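Local coordinates for ABC transporter, substrate binding protein (Agrobacterium tumefaciens, PDB 3C9H) that probably captures a solute in the periplasm and delivers it to an ABC transporter, and binds a magnesium ion in the crystal, at residues Thr133-Val138 against Val259-Ile264; Ala153-Phe158 against Val252-Tyr257; Val201-Gly206 against Asn349-Ser354. One frame throughout, in Å; residues are numbered along the deposited sequence.

Contact 1 of 3, residues Thr133-Val138 against Val259-Ile264; sequences TFEPAV and VVMSRI
Arg-263 grips the carboxylate of Glu-135 side-on, through NE and NH2. Arg-263 NH2 donates to Glu-135 OE1 at 2.9 Å, and this oxygen lies near the guanidinium plane. Arg-263 NE donates to Glu-135 OE2 at 2.7 Å, in a bent bond (136° at the hydrogen) with OE2 tilted somewhat out of that plane. Both oxygens use syn lone pairs, and the two flat groups are 28° apart. The outer, anti lone pair of OE2 takes the hydroxyl of Thr-133, so two donors hold this oxygen. Thr-133 OG1 sits between its own N and carbonyl carbon (chi1 69°). From there Thr-133 OG1 also accepts Arg-263 N at 2.8 Å, in an almost straight bond. The Arg-263 side chain is about 4 Å from that of Ser-41, a magnesium ligand, so Glu-135 and Thr-133 probably help to orient it beside the metal site. Ser-262 OG donates to Thr-133 O at 2.7 Å, in the carbonyl plane. Over one face of the Phe-134 ring, Val-260 CG1 stands 3.6 Å from the centroid, in a CH-pi contact. The backbones pair antiparallel, Glu-135 with Met-261. Ser-237 is a further partner of Glu-135 OE1, and Arg-263 NH1 bonds a citrate, probably from the crystallisation liquor. The strands 135-142 and 258-268 lie deep in the chain. Helix 183-194 packs on Ala-137, Val-259 and Met-261, while helix 312-319 packs on Phe-134.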
ATOM      1  N   THR A 133      -3.983  -6.881  -4.868  1.00 21.38           N
ATOM      2  CA  THR A 133      -2.839  -6.384  -5.609  1.00 21.30           C
ATOM      3  C   THR A 133      -1.587  -7.067  -5.059  1.00 22.11           C
ATOM      4  O   THR A 133      -1.637  -7.734  -4.029  1.00 22.75           O
ATOM      5  CB  THR A 133      -2.658  -4.860  -5.411  1.00 21.32           C
ATOM      6  OG1 THR A 133      -2.243  -4.591  -4.052  1.00 20.26           O
ATOM      7  CG2 THR A 133      -3.959  -4.090  -5.743  1.00 19.54           C
ATOM      8  N   PHE A 134      -0.461  -6.841  -5.723  1.00 22.60           N
ATOM      9  CA  PHE A 134       0.833  -7.422  -5.312  1.00 23.18           C
ATOM     10  C   PHE A 134       1.890  -6.328  -5.586  1.00 23.77           C
ATOM     11  O   PHE A 134       2.356  -6.182  -6.709  1.00 24.79           O
ATOM     12  CB  PHE A 134       1.037  -8.701  -6.153  1.00 24.32           C
ATOM     13  CG  PHE A 134       2.092  -9.648  -5.642  1.00 24.18           C
ATOM     14  CD1 PHE A 134       1.832 -10.490  -4.563  1.00 27.62           C
ATOM     15  CD2 PHE A 134       3.323  -9.730  -6.275  1.00 26.27           C
ATOM     16  CE1 PHE A 134       2.811 -11.393  -4.104  1.00 27.64           C
ATOM     17  CE2 PHE A 134       4.306 -10.620  -5.827  1.00 26.43           C
ATOM     18  CZ  PHE A 134       4.046 -11.450  -4.741  1.00 26.18           C
ATOM     19  N   GLU A 135       2.209  -5.524  -4.566  1.00 22.97           N
ATOM     20  CA  GLU A 135       3.009  -4.269  -4.722  1.00 22.70           C
ATOM     21  C   GLU A 135       4.260  -4.223  -3.830  1.00 22.47           C
ATOM     22  O   GLU A 135       4.151  -4.379  -2.633  1.00 22.80           O
ATOM     23  CB  GLU A 135       2.122  -3.051  -4.404  1.00 22.17           C
ATOM     24  CG  GLU A 135       1.024  -2.818  -5.453  1.00 22.88           C
ATOM     25  CD  GLU A 135       0.016  -1.785  -4.993  1.00 22.58           C
ATOM     26  OE1 GLU A 135       0.370  -0.586  -4.987  1.00 22.93           O
ATOM     27  OE2 GLU A 135      -1.103  -2.174  -4.587  1.00 22.77           O
ATOM     28  N   PRO A 136       5.458  -4.042  -4.422  1.00 22.91           N
ATOM     29  CA  PRO A 136       6.695  -4.063  -3.644  1.00 22.65           C
ATOM     30  C   PRO A 136       7.071  -2.718  -3.017  1.00 22.74           C
ATOM     31  O   PRO A 136       6.662  -1.668  -3.520  1.00 23.64           O
ATOM     32  CB  PRO A 136       7.742  -4.457  -4.674  1.00 23.82           C
ATOM     33  CG  PRO A 136       7.264  -3.788  -5.945  1.00 24.02           C
ATOM     34  CD  PRO A 136       5.723  -3.922  -5.863  1.00 23.85           C
ATOM     35  N   ALA A 137       7.800  -2.786  -1.906  1.00 22.05           N
ATOM     36  CA  ALA A 137       8.436  -1.637  -1.261  1.00 22.70           C
ATOM     37  C   ALA A 137       9.849  -1.521  -1.812  1.00 23.60           C
ATOM     38  O   ALA A 137      10.694  -2.439  -1.611  1.00 25.04           O
ATOM     39  CB  ALA A 137       8.504  -1.841   0.203  1.00 21.94           C
ATOM     40  N   VAL A 138      10.122  -0.391  -2.452  1.00 22.73           N
ATOM     41  CA  VAL A 138      11.321  -0.231  -3.280  1.00 22.99           C
ATOM     42  C   VAL A 138      12.147   0.983  -2.864  1.00 22.49           C
ATOM     43  O   VAL A 138      11.682   1.850  -2.114  1.00 22.23           O
ATOM     44  CB  VAL A 138      10.937  -0.075  -4.771  1.00 22.27           C
ATOM     45  CG1 VAL A 138      10.088  -1.249  -5.228  1.00 23.59           C
ATOM     46  CG2 VAL A 138      10.217   1.296  -5.023  1.00 22.32           C
ATOM     47  N   VAL A 259      10.120  -6.634   0.276  1.00 23.16           N
ATOM     48  CA  VAL A 259       8.833  -6.831   0.909  1.00 22.68           C
ATOM     49  C   VAL A 259       7.712  -6.499  -0.081  1.00 22.46           C
ATOM     50  O   VAL A 259       7.811  -5.529  -0.848  1.00 21.24           O
ATOM     51  CB  VAL A 259       8.694  -6.005   2.188  1.00 22.63           C
ATOM     52  CG1 VAL A 259       7.241  -6.132   2.718  1.00 22.91           C
ATOM     53  CG2 VAL A 259       9.727  -6.484   3.255  1.00 21.38           C
ATOM     54  N   VAL A 260       6.659  -7.327  -0.076  1.00 22.15           N
ATOM     55  CA  VAL A 260       5.514  -7.138  -0.969  1.00 22.56           C
ATOM     56  C   VAL A 260       4.225  -7.074  -0.144  1.00 23.30           C
ATOM     57  O   VAL A 260       3.954  -7.931   0.741  1.00 24.50           O
ATOM     58  CB  VAL A 260       5.408  -8.237  -2.028  1.00 22.34           C
ATOM     59  CG1 VAL A 260       4.177  -8.017  -2.946  1.00 23.64           C
ATOM     60  CG2 VAL A 260       6.664  -8.279  -2.841  1.00 24.10           C
ATOM     61  N   MET A 261       3.422  -6.065  -0.432  1.00 22.28           N
ATOM     62  CA  MET A 261       2.123  -5.966   0.222  1.00 22.44           C
ATOM     63  C   MET A 261       1.048  -6.170  -0.802  1.00 21.49           C
ATOM     64  O   MET A 261       1.299  -6.141  -2.007  1.00 20.71           O
ATOM     65  CB  MET A 261       1.932  -4.616   0.934  1.00 22.80           C
ATOM     66  CG  MET A 261       1.701  -3.400   0.034  1.00 22.23           C
ATOM     67  SD  MET A 261       0.051  -3.086  -0.713  1.00 15.53           S
ATOM     68  CE  MET A 261      -0.927  -3.549   0.672  1.00 33.80           C
ATOM     69  N   SER A 262      -0.164  -6.343  -0.302  1.00 21.08           N
ATOM     70  CA  SER A 262      -1.319  -6.522  -1.162  1.00 20.52           C
ATOM     71  C   SER A 262      -2.420  -5.666  -0.584  1.00 20.52           C
ATOM     72  O   SER A 262      -2.698  -5.782   0.601  1.00 21.74           O
ATOM     73  CB  SER A 262      -1.764  -7.980  -1.132  1.00 20.89           C
ATOM     74  OG  SER A 262      -0.794  -8.863  -1.677  1.00 23.12           O
ATOM     75  N   ARG A 263      -3.057  -4.811  -1.392  1.00 19.36           N
ATOM     76  CA  ARG A 263      -4.184  -4.018  -0.907  1.00 18.47           C
ATOM     77  C   ARG A 263      -5.347  -4.965  -0.570  1.00 18.20           C
ATOM     78  O   ARG A 263      -5.678  -5.879  -1.344  1.00 19.07           O
ATOM     79  CB  ARG A 263      -4.630  -3.001  -1.965  1.00 18.83           C
ATOM     80  CG  ARG A 263      -3.617  -1.915  -2.182  1.00 18.76           C
ATOM     81  CD  ARG A 263      -3.991  -0.961  -3.282  1.00 18.76           C
ATOM     82  NE  ARG A 263      -2.771  -0.262  -3.630  1.00 19.80           N
ATOM     83  CZ  ARG A 263      -2.341   0.851  -3.060  1.00 20.65           C
ATOM     84  NH1 ARG A 263      -3.085   1.532  -2.195  1.00 19.75           N
ATOM     85  NH2 ARG A 263      -1.154   1.309  -3.415  1.00 21.38           N
ATOM     86  N   ILE A 264      -5.956  -4.748   0.578  1.00 17.95           N
ATOM     87  CA  ILE A 264      -7.042  -5.597   1.064  1.00 17.62           C
ATOM     88  C   ILE A 264      -8.365  -4.857   1.007  1.00 17.14           C
ATOM     89  O   ILE A 264      -8.488  -3.729   1.504  1.00 16.87           O
ATOM     90  CB  ILE A 264      -6.754  -6.089   2.506  1.00 18.03           C
ATOM     91  CG1 ILE A 264      -5.602  -7.109   2.527  1.00 19.21           C
ATOM     92  CG2 ILE A 264      -8.019  -6.713   3.169  1.00 17.59           C
ATOM     93  CD1 ILE A 264      -5.328  -7.613   3.972  1.00 19.09           C
TER
HETATM   94  O   HOH W   1      11.438  -4.122   0.479  1.00 24.03           O

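Contact 2 of 3, residues Ala153-Phe158 against Val252-Tyr257; sequences ATRAEF and VLPKDY
The guanidinium of Arg-155 lies flat on the ring of Tyr-257, with planes 10° apart and centres 3.7 Å apart. This is a cation-pi stack: Tyr-257 CZ lies over the centre of the guanidinium, and Arg-155 NH2 over the ring. At the guanidinium edge is the carboxylate of Asp-256, whose OD1 forms a salt bridge with Arg-155 NH2 at 3.0 Å. Arg-155 NH2 also donates to Tyr-257 O at 3.0 Å, so the same residue offers both ring and carbonyl. The chain of Arg-155 runs extended from CG to NE, which carries the flat group across to the ring. Asp-256 OD2 turns to the start of the helix. Asp-256 OD2 accepts Arg-155 N at 2.9 Å from above the carboxylate plane, and a water links it to Ala-156 N. Asp-256 therefore meets both the side chain and the backbone of Arg-155. Thr-154 is the N-cap, its OG1 accepting Glu-157 N. Before it, Ala-153 O receives Lys-255 N at 2.8 Å in a nearly straight bond. Ala-153 CB packs on Val-252 CG1 at 3.9 Å. Tyr-232 accepts from Arg-155 NE, and Asp-191 of helix 183-194 bonds the hydroxyl of Tyr-257. The contact joins the start of helix 155-164 to the loop between strands 249-252 and 258-268. Strand 135-142 lies alongside, its Phe-139 touching Val-252, Pro-254 and Phe-158.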
ATOM      1  N   ALA A 153      21.612  -0.967  -3.969  1.00 26.50           N
ATOM      2  CA  ALA A 153      20.655  -1.998  -4.375  1.00 26.41           C
ATOM      3  C   ALA A 153      20.317  -2.988  -3.248  1.00 25.73           C
ATOM      4  O   ALA A 153      19.502  -3.886  -3.433  1.00 25.18           O
ATOM      5  CB  ALA A 153      21.196  -2.760  -5.579  1.00 26.43           C
ATOM      6  N   THR A 154      20.951  -2.821  -2.097  1.00 25.42           N
ATOM      7  CA  THR A 154      20.697  -3.614  -0.919  1.00 25.34           C
ATOM      8  C   THR A 154      20.742  -2.676   0.273  1.00 25.81           C
ATOM      9  O   THR A 154      21.198  -1.531   0.166  1.00 25.14           O
ATOM     10  CB  THR A 154      21.766  -4.723  -0.706  1.00 25.14           C
ATOM     11  OG1 THR A 154      23.006  -4.129  -0.313  1.00 24.63           O
ATOM     12  CG2 THR A 154      21.954  -5.583  -1.945  1.00 25.19           C
ATOM     13  N   ARG A 155      20.308  -3.175   1.417  1.00 26.22           N
ATOM     14  CA  ARG A 155      20.330  -2.402   2.642  1.00 26.98           C
ATOM     15  C   ARG A 155      21.753  -2.140   3.154  1.00 27.10           C
ATOM     16  O   ARG A 155      22.031  -1.069   3.652  1.00 26.73           O
ATOM     17  CB  ARG A 155      19.444  -3.083   3.693  1.00 27.59           C
ATOM     18  CG  ARG A 155      17.970  -2.750   3.424  1.00 27.36           C
ATOM     19  CD  ARG A 155      17.027  -3.767   3.940  1.00 28.82           C
ATOM     20  NE  ARG A 155      15.665  -3.502   3.475  1.00 29.46           N
ATOM     21  CZ  ARG A 155      15.147  -3.970   2.344  1.00 29.75           C
ATOM     22  NH1 ARG A 155      13.905  -3.671   2.029  1.00 29.43           N
ATOM     23  NH2 ARG A 155      15.848  -4.755   1.538  1.00 30.99           N
ATOM     24  N   ALA A 156      22.634  -3.126   3.024  1.00 27.72           N
ATOM     25  CA  ALA A 156      24.061  -2.922   3.290  1.00 28.35           C
ATOM     26  C   ALA A 156      24.626  -1.785   2.451  1.00 28.15           C
ATOM     27  O   ALA A 156      25.301  -0.903   2.990  1.00 27.88           O
ATOM     28  CB  ALA A 156      24.848  -4.192   3.037  1.00 28.53           C
ATOM     29  N   GLU A 157      24.349  -1.797   1.146  1.00 28.25           N
ATOM     30  CA  GLU A 157      24.821  -0.741   0.236  1.00 29.21           C
ATOM     31  C   GLU A 157      24.223   0.624   0.548  1.00 29.44           C
ATOM     32  O   GLU A 157      24.865   1.657   0.344  1.00 28.64           O
ATOM     33  CB  GLU A 157      24.520  -1.087  -1.233  1.00 28.73           C
ATOM     34  CG  GLU A 157      25.373  -2.198  -1.778  1.00 30.29           C
ATOM     35  CD  GLU A 157      25.088  -2.538  -3.238  1.00 30.64           C
ATOM     36  OE1 GLU A 157      24.347  -1.813  -3.906  1.00 31.84           O
ATOM     37  OE2 GLU A 157      25.630  -3.544  -3.728  1.00 34.48           O
ATOM     38  N   PHE A 158      22.976   0.626   1.007  1.00 29.68           N
ATOM     39  CA  PHE A 158      22.305   1.864   1.346  1.00 30.00           C
ATOM     40  C   PHE A 158      23.062   2.529   2.493  1.00 29.76           C
ATOM     41  O   PHE A 158      23.386   3.714   2.426  1.00 28.96           O
ATOM     42  CB  PHE A 158      20.859   1.566   1.772  1.00 30.72           C
ATOM     43  CG  PHE A 158      19.916   2.740   1.679  1.00 30.92           C
ATOM     44  CD1 PHE A 158      18.959   2.802   0.654  1.00 32.79           C
ATOM     45  CD2 PHE A 158      19.932   3.740   2.629  1.00 32.63           C
ATOM     46  CE1 PHE A 158      18.040   3.878   0.571  1.00 33.27           C
ATOM     47  CE2 PHE A 158      19.028   4.830   2.576  1.00 31.47           C
ATOM     48  CZ  PHE A 158      18.084   4.908   1.540  1.00 33.64           C
ATOM     49  N   VAL A 252      14.816   1.080  -7.637  1.00 29.14           N
ATOM     50  CA  VAL A 252      15.571  -0.164  -7.417  1.00 29.33           C
ATOM     51  C   VAL A 252      14.750  -1.095  -6.542  1.00 29.93           C
ATOM     52  O   VAL A 252      14.352  -0.724  -5.421  1.00 28.99           O
ATOM     53  CB  VAL A 252      16.958   0.114  -6.743  1.00 29.34           C
ATOM     54  CG1 VAL A 252      17.769  -1.166  -6.630  1.00 28.61           C
ATOM     55  CG2 VAL A 252      17.726   1.132  -7.500  1.00 28.54           C
ATOM     56  N   LEU A 253      14.433  -2.289  -7.065  1.00 30.79           N
ATOM     57  CA  LEU A 253      13.874  -3.346  -6.221  1.00 31.48           C
ATOM     58  C   LEU A 253      15.043  -3.906  -5.429  1.00 31.36           C
ATOM     59  O   LEU A 253      15.986  -4.388  -6.020  1.00 32.41           O
ATOM     60  CB  LEU A 253      13.192  -4.467  -7.034  1.00 31.88           C
ATOM     61  CG  LEU A 253      11.701  -4.214  -7.305  1.00 32.25           C
ATOM     62  CD1 LEU A 253      11.558  -3.178  -8.407  1.00 31.35           C
ATOM     63  CD2 LEU A 253      10.976  -5.511  -7.665  1.00 32.11           C
ATOM     64  N   PRO A 254      15.016  -3.790  -4.104  1.00 31.19           N
ATOM     65  CA  PRO A 254      16.169  -4.280  -3.354  1.00 31.13           C
ATOM     66  C   PRO A 254      16.504  -5.755  -3.619  1.00 30.99           C
ATOM     67  O   PRO A 254      15.617  -6.628  -3.594  1.00 29.93           O
ATOM     68  CB  PRO A 254      15.744  -4.066  -1.905  1.00 30.95           C
ATOM     69  CG  PRO A 254      14.790  -2.945  -1.977  1.00 31.57           C
ATOM     70  CD  PRO A 254      14.022  -3.172  -3.217  1.00 31.66           C
ATOM     71  N   LYS A 255      17.788  -6.018  -3.830  1.00 30.81           N
ATOM     72  CA  LYS A 255      18.253  -7.340  -4.237  1.00 31.45           C
ATOM     73  C   LYS A 255      18.467  -8.300  -3.083  1.00 30.94           C
ATOM     74  O   LYS A 255      18.412  -9.509  -3.295  1.00 32.20           O
ATOM     75  CB  LYS A 255      19.540  -7.218  -5.051  1.00 32.25           C
ATOM     76  CG  LYS A 255      19.355  -6.528  -6.389  1.00 32.82           C
ATOM     77  CD  LYS A 255      20.705  -6.295  -6.999  1.00 33.92           C
ATOM     78  CE  LYS A 255      20.652  -5.604  -8.354  1.00 35.38           C
ATOM     79  NZ  LYS A 255      22.066  -5.326  -8.793  1.00 37.51           N
ATOM     80  N   ASP A 256      18.737  -7.775  -1.884  1.00 30.27           N
ATOM     81  CA  ASP A 256      18.787  -8.599  -0.660  1.00 29.41           C
ATOM     82  C   ASP A 256      17.396  -9.199  -0.317  1.00 28.97           C
ATOM     83  O   ASP A 256      17.253 -10.401  -0.140  1.00 29.23           O
ATOM     84  CB  ASP A 256      19.411  -7.839   0.528  1.00 29.69           C
ATOM     85  CG  ASP A 256      18.824  -6.430   0.745  1.00 30.89           C
ATOM     86  OD1 ASP A 256      18.063  -5.915  -0.100  1.00 31.74           O
ATOM     87  OD2 ASP A 256      19.165  -5.814   1.774  1.00 32.94           O
ATOM     88  N   TYR A 257      16.365  -8.370  -0.254  1.00 27.33           N
ATOM     89  CA  TYR A 257      14.999  -8.881  -0.220  1.00 26.81           C
ATOM     90  C   TYR A 257      14.046  -7.736  -0.546  1.00 26.05           C
ATOM     91  O   TYR A 257      14.383  -6.561  -0.354  1.00 24.30           O
ATOM     92  CB  TYR A 257      14.646  -9.489   1.147  1.00 26.93           C
ATOM     93  CG  TYR A 257      14.620  -8.484   2.269  1.00 27.16           C
ATOM     94  CD1 TYR A 257      13.474  -7.761   2.567  1.00 26.95           C
ATOM     95  CD2 TYR A 257      15.754  -8.257   3.041  1.00 27.03           C
ATOM     96  CE1 TYR A 257      13.470  -6.818   3.602  1.00 27.15           C
ATOM     97  CE2 TYR A 257      15.748  -7.350   4.058  1.00 27.52           C
ATOM     98  CZ  TYR A 257      14.616  -6.636   4.350  1.00 28.32           C
ATOM     99  OH  TYR A 257      14.668  -5.728   5.398  1.00 28.60           O
TER
HETATM  100  O   HOH W   2      21.871  -5.879   2.798  1.00 33.15           O

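Contact 3 of 3, residues Val201-Gly206 against Asn349-Ser354; sequences VIKAMG and NEALRS
Ile-202 CG2 meets Ala-351 CB at 3.6 Å and Leu-352 CD2 at 3.8 Å. One methyl thus touches two successive residues of the last helix. It is placed there by chi1 of -57°, which sets CG2 anti to the backbone N and beside the carbonyl carbon. The side chains of Ile-202 and Leu-352 run at a slant to one another. Ala-351 CB points toward helix 198-207 and also touches Lys-203 CG at 3.9 Å. At Gly-206 the backbones come close: Gly-206 CA lies 3.4 Å from Leu-352 O, a CA-H...O contact. The lack of a side chain here permits this approach. The axes of the segments 201-206 and 349-353 come within 7.5 Å and cross at -49°. Further out, Lys-203 reaches along the side of the contact. Its chain bends at the last torsion (chi4 -64°), and Lys-203 NZ donates to Ser-354 OG at 3.1 Å. Ser-354 OG in turn donates to Ala-351 O at 3.0 Å, tilted from the carbonyl plane. Ser-354 is the last modelled residue, and the lysine bond links it to helix 198-207. Val-210, in a loop, touches both Met-205 and Leu-352, and helix 155-164 packs on Val-201 and Ala-204. The helices meet through methyl packing and one close backbone approach at Gly-206. The one hydrogen bond across them, from Lys-203 to Ser-354, lies at the exposed border, so it probably adds little to the apolar contact.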
ATOM      1  N   VAL A 201      20.179  -0.187   9.796  1.00 33.81           N
ATOM      2  CA  VAL A 201      19.628   0.642   8.718  1.00 33.20           C
ATOM      3  C   VAL A 201      18.875   1.855   9.284  1.00 32.07           C
ATOM      4  O   VAL A 201      19.125   2.977   8.871  1.00 30.80           O
ATOM      5  CB  VAL A 201      18.691  -0.155   7.762  1.00 33.12           C
ATOM      6  CG1 VAL A 201      18.111   0.767   6.654  1.00 32.01           C
ATOM      7  CG2 VAL A 201      19.430  -1.355   7.143  1.00 33.03           C
ATOM      8  N   ILE A 202      17.977   1.626  10.241  1.00 31.47           N
ATOM      9  CA  ILE A 202      17.203   2.720  10.841  1.00 31.79           C
ATOM     10  C   ILE A 202      18.134   3.739  11.502  1.00 31.02           C
ATOM     11  O   ILE A 202      17.994   4.953  11.318  1.00 30.12           O
ATOM     12  CB  ILE A 202      16.151   2.188  11.872  1.00 31.95           C
ATOM     13  CG1 ILE A 202      15.216   1.170  11.217  1.00 31.78           C
ATOM     14  CG2 ILE A 202      15.320   3.327  12.444  1.00 31.69           C
ATOM     15  CD1 ILE A 202      14.741   1.602   9.830  1.00 31.47           C
ATOM     16  N   LYS A 203      19.108   3.240  12.252  1.00 31.75           N
ATOM     17  CA  LYS A 203      20.109   4.112  12.888  1.00 32.19           C
ATOM     18  C   LYS A 203      20.881   4.943  11.855  1.00 31.29           C
ATOM     19  O   LYS A 203      20.949   6.163  11.982  1.00 31.12           O
ATOM     20  CB  LYS A 203      21.063   3.293  13.761  1.00 32.87           C
ATOM     21  CG  LYS A 203      20.397   2.771  15.042  1.00 34.10           C
ATOM     22  CD  LYS A 203      21.239   1.692  15.741  1.00 35.19           C
ATOM     23  CE  LYS A 203      20.542   1.121  17.013  1.00 38.12           C
ATOM     24  NZ  LYS A 203      20.341   2.151  18.121  1.00 39.96           N
ATOM     25  N   ALA A 204      21.413   4.291  10.819  1.00 30.78           N
ATOM     26  CA  ALA A 204      22.091   5.012   9.722  1.00 30.20           C
ATOM     27  C   ALA A 204      21.214   6.114   9.122  1.00 29.76           C
ATOM     28  O   ALA A 204      21.705   7.210   8.842  1.00 29.13           O
ATOM     29  CB  ALA A 204      22.544   4.052   8.635  1.00 29.82           C
ATOM     30  N   MET A 205      19.924   5.840   8.918  1.00 29.05           N
ATOM     31  CA  MET A 205      19.022   6.837   8.325  1.00 28.55           C
ATOM     32  C   MET A 205      18.861   8.028   9.287  1.00 29.38           C
ATOM     33  O   MET A 205      18.843   9.199   8.859  1.00 29.08           O
ATOM     34  CB  MET A 205      17.646   6.233   7.956  1.00 28.24           C
ATOM     35  CG  MET A 205      17.634   5.302   6.703  1.00 27.55           C
ATOM     36  SD  MET A 205      15.998   4.748   6.108  1.00 23.59           S
ATOM     37  CE  MET A 205      15.594   3.651   7.438  1.00 29.95           C
ATOM     38  N   GLY A 206      18.732   7.733  10.580  1.00 29.65           N
ATOM     39  CA  GLY A 206      18.641   8.791  11.593  1.00 30.09           C
ATOM     40  C   GLY A 206      19.888   9.676  11.649  1.00 30.73           C
ATOM     41  O   GLY A 206      19.772  10.885  11.787  1.00 31.29           O
ATOM     42  N   ASN A 349      11.533   5.128  16.885  1.00 40.42           N
ATOM     43  CA  ASN A 349      11.849   6.508  17.280  1.00 42.16           C
ATOM     44  C   ASN A 349      13.159   6.584  18.047  1.00 43.20           C
ATOM     45  O   ASN A 349      13.900   7.536  17.912  1.00 43.58           O
ATOM     46  CB  ASN A 349      10.741   7.100  18.155  1.00 42.43           C
ATOM     47  CG  ASN A 349       9.499   7.437  17.375  1.00 44.08           C
ATOM     48  OD1 ASN A 349       8.391   7.039  17.754  1.00 48.05           O
ATOM     49  ND2 ASN A 349       9.663   8.162  16.269  1.00 46.13           N
ATOM     50  N   GLU A 350      13.420   5.563  18.853  1.00 44.70           N
ATOM     51  CA  GLU A 350      14.635   5.452  19.661  1.00 45.51           C
ATOM     52  C   GLU A 350      15.878   5.289  18.776  1.00 45.94           C
ATOM     53  O   GLU A 350      16.896   5.926  19.027  1.00 45.93           O
ATOM     54  CB  GLU A 350      14.441   4.306  20.684  1.00 45.70           C
ATOM     55  CG  GLU A 350      15.648   3.504  21.178  1.00 46.47           C
ATOM     56  CD  GLU A 350      15.215   2.306  22.086  1.00 47.68           C
ATOM     57  OE1 GLU A 350      14.124   2.365  22.718  1.00 50.46           O
ATOM     58  OE2 GLU A 350      15.951   1.296  22.154  1.00 50.98           O
ATOM     59  N   ALA A 351      15.774   4.482  17.721  1.00 46.25           N
ATOM     60  CA  ALA A 351      16.869   4.293  16.753  1.00 46.72           C
ATOM     61  C   ALA A 351      17.153   5.525  15.892  1.00 47.03           C
ATOM     62  O   ALA A 351      18.306   5.823  15.609  1.00 46.64           O
ATOM     63  CB  ALA A 351      16.583   3.090  15.847  1.00 46.50           C
ATOM     64  N   LEU A 352      16.107   6.223  15.460  1.00 47.79           N
ATOM     65  CA  LEU A 352      16.257   7.417  14.623  1.00 48.95           C
ATOM     66  C   LEU A 352      16.925   8.567  15.372  1.00 50.13           C
ATOM     67  O   LEU A 352      17.496   9.452  14.744  1.00 50.01           O
ATOM     68  CB  LEU A 352      14.902   7.901  14.101  1.00 48.37           C
ATOM     69  CG  LEU A 352      14.189   7.070  13.029  1.00 47.81           C
ATOM     70  CD1 LEU A 352      12.831   7.654  12.755  1.00 45.61           C
ATOM     71  CD2 LEU A 352      15.015   7.021  11.747  1.00 47.63           C
ATOM     72  N   ARG A 353      16.834   8.545  16.704  1.00 51.80           N
ATOM     73  CA  ARG A 353      17.396   9.589  17.575  1.00 53.04           C
ATOM     74  C   ARG A 353      18.746   9.222  18.196  1.00 53.68           C
ATOM     75  O   ARG A 353      19.542  10.105  18.497  1.00 54.10           O
ATOM     76  CB  ARG A 353      16.372   9.968  18.650  1.00 53.40           C
ATOM     77  CG  ARG A 353      15.216  10.768  18.049  1.00 54.53           C
ATOM     78  CD  ARG A 353      13.916  10.701  18.848  1.00 55.35           C
ATOM     79  NE  ARG A 353      12.725  10.813  17.978  1.00 56.69           N
ATOM     80  CZ  ARG A 353      11.467  10.954  18.417  1.00 57.98           C
ATOM     81  NH1 ARG A 353      11.197  11.015  19.726  1.00 58.79           N
ATOM     82  NH2 ARG A 353      10.462  11.042  17.542  1.00 58.74           N
ATOM     83  N   SER A 354      19.025   7.931  18.356  1.00 54.51           N
ATOM     84  CA  SER A 354      20.316   7.478  18.912  1.00 54.76           C
ATOM     85  C   SER A 354      21.508   7.904  18.040  1.00 55.42           C
ATOM     86  O   SER A 354      21.372   8.118  16.824  1.00 56.35           O
ATOM     87  CB  SER A 354      20.324   5.952  19.090  1.00 54.97           C
ATOM     88  OG  SER A 354      20.270   5.284  17.835  1.00 54.78           O
TER

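Overall arrangement
Contact 1 is near the centre of the chain, and contacts 2 and 3 lie progressively farther out. The centres of contacts 1 and 2 are about 17 Å apart, yet they touch: Val-138 CB is 3.5 Å from Val-252 O. Contact 2 is nested in the chain loop closed by contact 1. Contact 3 is about 18 Å from contact 2, centre to centre, and meets it where Val-201 CG2 packs on Arg-155 CB at 3.9 Å. It does not touch contact 1. Only contact 1 is close to the magnesium site of Ser-41 and Asp-43: the Arg-263 side chain is about 6 Å from the ion. A citrate, probably from the crystallisation liquor, lies about 3 Å from this side chain and may mark the solute pocket.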